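Local coordinates for protein probable M18 family aminopeptidase 1 (Thermotoga maritima, PDB 2GLF) that probably acts as a zinc-dependent aminopeptidase of the M18 family, removing residues from the N-terminus of peptides, at residues A[376-386]-A[438-449]. Residues are numbered along the deposited sequence; the frame is centred on the assembly and turned at random.
Sequences VRKVLNEQGVI and ETYVAYRSLMEK
V385 packs against the helix 438-449 over A442, its CG1 3.7 Å from A442 CB, while its other methyl, CG2, faces V441 and the hydroxyl of S445. With CG1 anti to the backbone N, the branched side chain spreads both methyls over this surface, and the small A442 lets the chain come near. One turn on, L446 lies against the side of the helix 376-382: its CD2 is 3.8 Å from V379 CG1 and also meets V376. V379 CG1 touches K449 CB (3.6 Å), whose aliphatic stem crosses Q383.

The one hydrogen bond between the segments runs from I386 N to E438 OE1 (2.7 Å), reached on the anti side of the carboxylate, 24° out of its plane. A bend at chi2 (62°) turns the acid to this amide. Were E438 shortened to an alanine, the I386 amide would probably lose this acceptor and a gap open beside V385 CG1. S445 suits a buried face because its OG turns back to V441 O (2.8 Å). G384 ends the helix 376-382 in a Schellman motif, where positive phi favours glycine.

R377 salt-bridges to D219 of a second subunit. The axes of helix 376-382 and helix 438-449 approach to 9.6 Å and cross at 117°. Helix 248-263 flanks the latter, and strands 351-354 and 414-421 lie beneath through V351, backbone-bonded to I386, and M417.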
# COMPACT_ATOMS: atom_id res chain seq x y z
N VAL A 376 -26.34 20.27 -43.50
CA VAL A 376 -26.07 21.39 -42.61
C VAL A 376 -24.83 22.15 -43.06
O VAL A 376 -24.78 23.38 -42.99
CB VAL A 376 -25.86 20.90 -41.16
CG1 VAL A 376 -25.47 22.06 -40.25
CG2 VAL A 376 -27.12 20.23 -40.66
N ARG A 377 -23.83 21.42 -43.53
CA ARG A 377 -22.58 22.04 -43.97
C ARG A 377 -22.82 22.94 -45.18
O ARG A 377 -22.17 23.97 -45.33
CB ARG A 377 -21.55 20.97 -44.32
CG ARG A 377 -20.14 21.32 -43.91
CD ARG A 377 -19.21 21.55 -45.09
NE ARG A 377 -19.05 20.34 -45.87
CZ ARG A 377 -18.06 20.15 -46.75
NH1 ARG A 377 -17.14 21.09 -46.95
NH2 ARG A 377 -18.01 19.01 -47.44
N LYS A 378 -23.77 22.55 -46.02
CA LYS A 378 -24.10 23.30 -47.23
C LYS A 378 -24.73 24.65 -46.87
O LYS A 378 -24.25 25.70 -47.30
CB LYS A 378 -25.06 22.50 -48.11
CG LYS A 378 -25.15 22.99 -49.55
CD LYS A 378 -25.98 22.02 -50.39
CE LYS A 378 -25.95 22.38 -51.87
NZ LYS A 378 -26.64 23.67 -52.17
N VAL A 379 -25.80 24.61 -46.09
CA VAL A 379 -26.47 25.83 -45.67
C VAL A 379 -25.48 26.82 -45.05
O VAL A 379 -25.39 27.98 -45.47
CB VAL A 379 -27.59 25.55 -44.63
CG1 VAL A 379 -28.15 26.86 -44.11
CG2 VAL A 379 -28.70 24.72 -45.26
N LEU A 380 -24.73 26.35 -44.05
CA LEU A 380 -23.76 27.19 -43.37
C LEU A 380 -22.82 27.88 -44.33
O LEU A 380 -22.82 29.11 -44.43
CB LEU A 380 -22.94 26.36 -42.37
CG LEU A 380 -23.69 25.82 -41.15
CD1 LEU A 380 -22.70 25.06 -40.27
CD2 LEU A 380 -24.35 26.96 -40.37
N ASN A 381 -22.01 27.11 -45.03
CA ASN A 381 -21.06 27.68 -45.97
C ASN A 381 -21.71 28.60 -47.00
O ASN A 381 -21.16 29.65 -47.34
CB ASN A 381 -20.28 26.57 -46.68
CG ASN A 381 -19.36 25.83 -45.75
OD1 ASN A 381 -18.67 26.44 -44.92
ND2 ASN A 381 -19.32 24.51 -45.87
N GLU A 382 -22.90 28.22 -47.48
CA GLU A 382 -23.60 29.04 -48.46
C GLU A 382 -24.05 30.40 -47.89
O GLU A 382 -24.00 31.41 -48.60
CB GLU A 382 -24.79 28.27 -49.03
CG GLU A 382 -24.44 27.58 -50.34
CD GLU A 382 -25.40 26.48 -50.72
OE1 GLU A 382 -26.55 26.48 -50.23
OE2 GLU A 382 -25.01 25.61 -51.52
N GLN A 383 -24.47 30.43 -46.63
CA GLN A 383 -24.88 31.68 -46.00
C GLN A 383 -23.67 32.39 -45.39
O GLN A 383 -23.81 33.44 -44.74
CB GLN A 383 -25.92 31.41 -44.91
CG GLN A 383 -27.20 30.78 -45.39
CD GLN A 383 -27.78 31.48 -46.60
OE1 GLN A 383 -27.28 31.33 -47.71
NE2 GLN A 383 -28.84 32.25 -46.39
N GLY A 384 -22.49 31.82 -45.60
CA GLY A 384 -21.26 32.42 -45.09
C GLY A 384 -21.15 32.43 -43.57
O GLY A 384 -20.55 33.34 -43.00
N VAL A 385 -21.72 31.42 -42.92
CA VAL A 385 -21.66 31.34 -41.47
C VAL A 385 -20.33 30.74 -41.01
O VAL A 385 -19.88 29.71 -41.52
CB VAL A 385 -22.80 30.46 -40.93
CG1 VAL A 385 -22.91 30.60 -39.43
CG2 VAL A 385 -24.10 30.83 -41.60
N ILE A 386 -19.69 31.40 -40.05
CA ILE A 386 -18.41 30.93 -39.52
C ILE A 386 -18.67 29.79 -38.54
O ILE A 386 -19.39 29.97 -37.55
CB ILE A 386 -17.65 32.08 -38.79
CG1 ILE A 386 -17.01 33.03 -39.80
CG2 ILE A 386 -16.57 31.51 -37.90
CD1 ILE A 386 -17.98 33.74 -40.70
N GLU A 438 -22.68 34.74 -33.75
CA GLU A 438 -22.62 33.82 -34.87
C GLU A 438 -23.55 32.63 -34.70
O GLU A 438 -24.00 32.04 -35.69
CB GLU A 438 -21.19 33.34 -35.08
CG GLU A 438 -20.98 32.71 -36.45
CD GLU A 438 -21.24 33.69 -37.58
OE1 GLU A 438 -21.19 33.27 -38.75
OE2 GLU A 438 -21.48 34.88 -37.30
N THR A 439 -23.82 32.25 -33.46
CA THR A 439 -24.72 31.13 -33.20
C THR A 439 -26.09 31.56 -33.69
O THR A 439 -26.77 30.83 -34.42
CB THR A 439 -24.79 30.80 -31.71
OG1 THR A 439 -23.54 30.23 -31.30
CG2 THR A 439 -25.92 29.82 -31.42
N TYR A 440 -26.48 32.77 -33.30
CA TYR A 440 -27.75 33.38 -33.70
C TYR A 440 -27.87 33.39 -35.23
O TYR A 440 -28.94 33.18 -35.78
CB TYR A 440 -27.82 34.82 -33.18
CG TYR A 440 -28.77 35.70 -33.95
CD1 TYR A 440 -30.15 35.52 -33.85
CD2 TYR A 440 -28.29 36.70 -34.79
CE1 TYR A 440 -31.03 36.33 -34.57
CE2 TYR A 440 -29.15 37.51 -35.51
CZ TYR A 440 -30.52 37.32 -35.40
OH TYR A 440 -31.37 38.11 -36.13
N VAL A 441 -26.76 33.67 -35.90
CA VAL A 441 -26.75 33.70 -37.35
C VAL A 441 -26.95 32.29 -37.89
O VAL A 441 -27.78 32.07 -38.77
CB VAL A 441 -25.42 34.25 -37.88
CG1 VAL A 441 -25.42 34.23 -39.40
CG2 VAL A 441 -25.21 35.66 -37.36
N ALA A 442 -26.19 31.33 -37.35
CA ALA A 442 -26.29 29.94 -37.78
C ALA A 442 -27.71 29.41 -37.59
O ALA A 442 -28.29 28.84 -38.52
CB ALA A 442 -25.30 29.09 -36.99
N TYR A 443 -28.27 29.60 -36.40
CA TYR A 443 -29.63 29.14 -36.10
C TYR A 443 -30.70 29.72 -37.02
O TYR A 443 -31.64 29.02 -37.41
CB TYR A 443 -29.99 29.47 -34.65
CG TYR A 443 -29.32 28.60 -33.62
CD1 TYR A 443 -29.46 28.87 -32.26
CD2 TYR A 443 -28.55 27.49 -34.00
CE1 TYR A 443 -28.85 28.07 -31.30
CE2 TYR A 443 -27.93 26.69 -33.05
CZ TYR A 443 -28.09 26.98 -31.70
OH TYR A 443 -27.49 26.20 -30.74
N ARG A 444 -30.58 31.00 -37.34
CA ARG A 444 -31.55 31.69 -38.18
C ARG A 444 -31.49 31.20 -39.62
O ARG A 444 -32.52 30.89 -40.22
CB ARG A 444 -31.30 33.20 -38.16
CG ARG A 444 -32.17 33.98 -39.12
CD ARG A 444 -31.88 35.47 -39.05
NE ARG A 444 -32.58 36.19 -40.11
CZ ARG A 444 -32.60 37.51 -40.23
NH1 ARG A 444 -31.96 38.27 -39.35
NH2 ARG A 444 -33.26 38.08 -41.23
N SER A 445 -30.29 31.14 -40.17
CA SER A 445 -30.11 30.69 -41.53
C SER A 445 -30.35 29.19 -41.68
O SER A 445 -30.52 28.70 -42.79
CB SER A 445 -28.72 31.08 -42.04
OG SER A 445 -27.72 30.64 -41.14
N LEU A 446 -30.37 28.46 -40.57
CA LEU A 446 -30.62 27.03 -40.64
C LEU A 446 -32.11 26.76 -40.64
O LEU A 446 -32.58 25.79 -41.24
CB LEU A 446 -29.96 26.30 -39.47
CG LEU A 446 -28.50 25.90 -39.66
CD1 LEU A 446 -27.99 25.29 -38.37
CD2 LEU A 446 -28.36 24.91 -40.81
N MSE A 447 -32.87 27.63 -39.97
CA MSE A 447 -34.32 27.48 -39.93
C MSE A 447 -34.86 27.91 -41.28
O MSE A 447 -35.85 27.35 -41.78
CB MSE A 447 -34.92 28.37 -38.85
CG MSE A 447 -34.40 28.13 -37.46
SE MSE A 447 -35.07 29.44 -36.21
CE MSE A 447 -36.03 28.26 -35.01
N GLU A 448 -34.20 28.89 -41.87
CA GLU A 448 -34.59 29.45 -43.16
C GLU A 448 -34.24 28.60 -44.38
O GLU A 448 -35.04 28.50 -45.31
CB GLU A 448 -33.94 30.83 -43.36
CG GLU A 448 -34.55 31.97 -42.57
CD GLU A 448 -33.79 33.28 -42.74
OE1 GLU A 448 -34.30 34.33 -42.28
OE2 GLU A 448 -32.68 33.27 -43.32
N LYS A 449 -33.06 27.99 -44.36
CA LYS A 449 -32.62 27.21 -45.51
C LYS A 449 -32.65 25.69 -45.44
O LYS A 449 -32.47 25.03 -46.46
CB LYS A 449 -31.21 27.67 -45.90
CG LYS A 449 -31.02 29.19 -45.96
CD LYS A 449 -31.32 29.77 -47.34
CE LYS A 449 -32.80 29.75 -47.69
NZ LYS A 449 -33.61 30.71 -46.90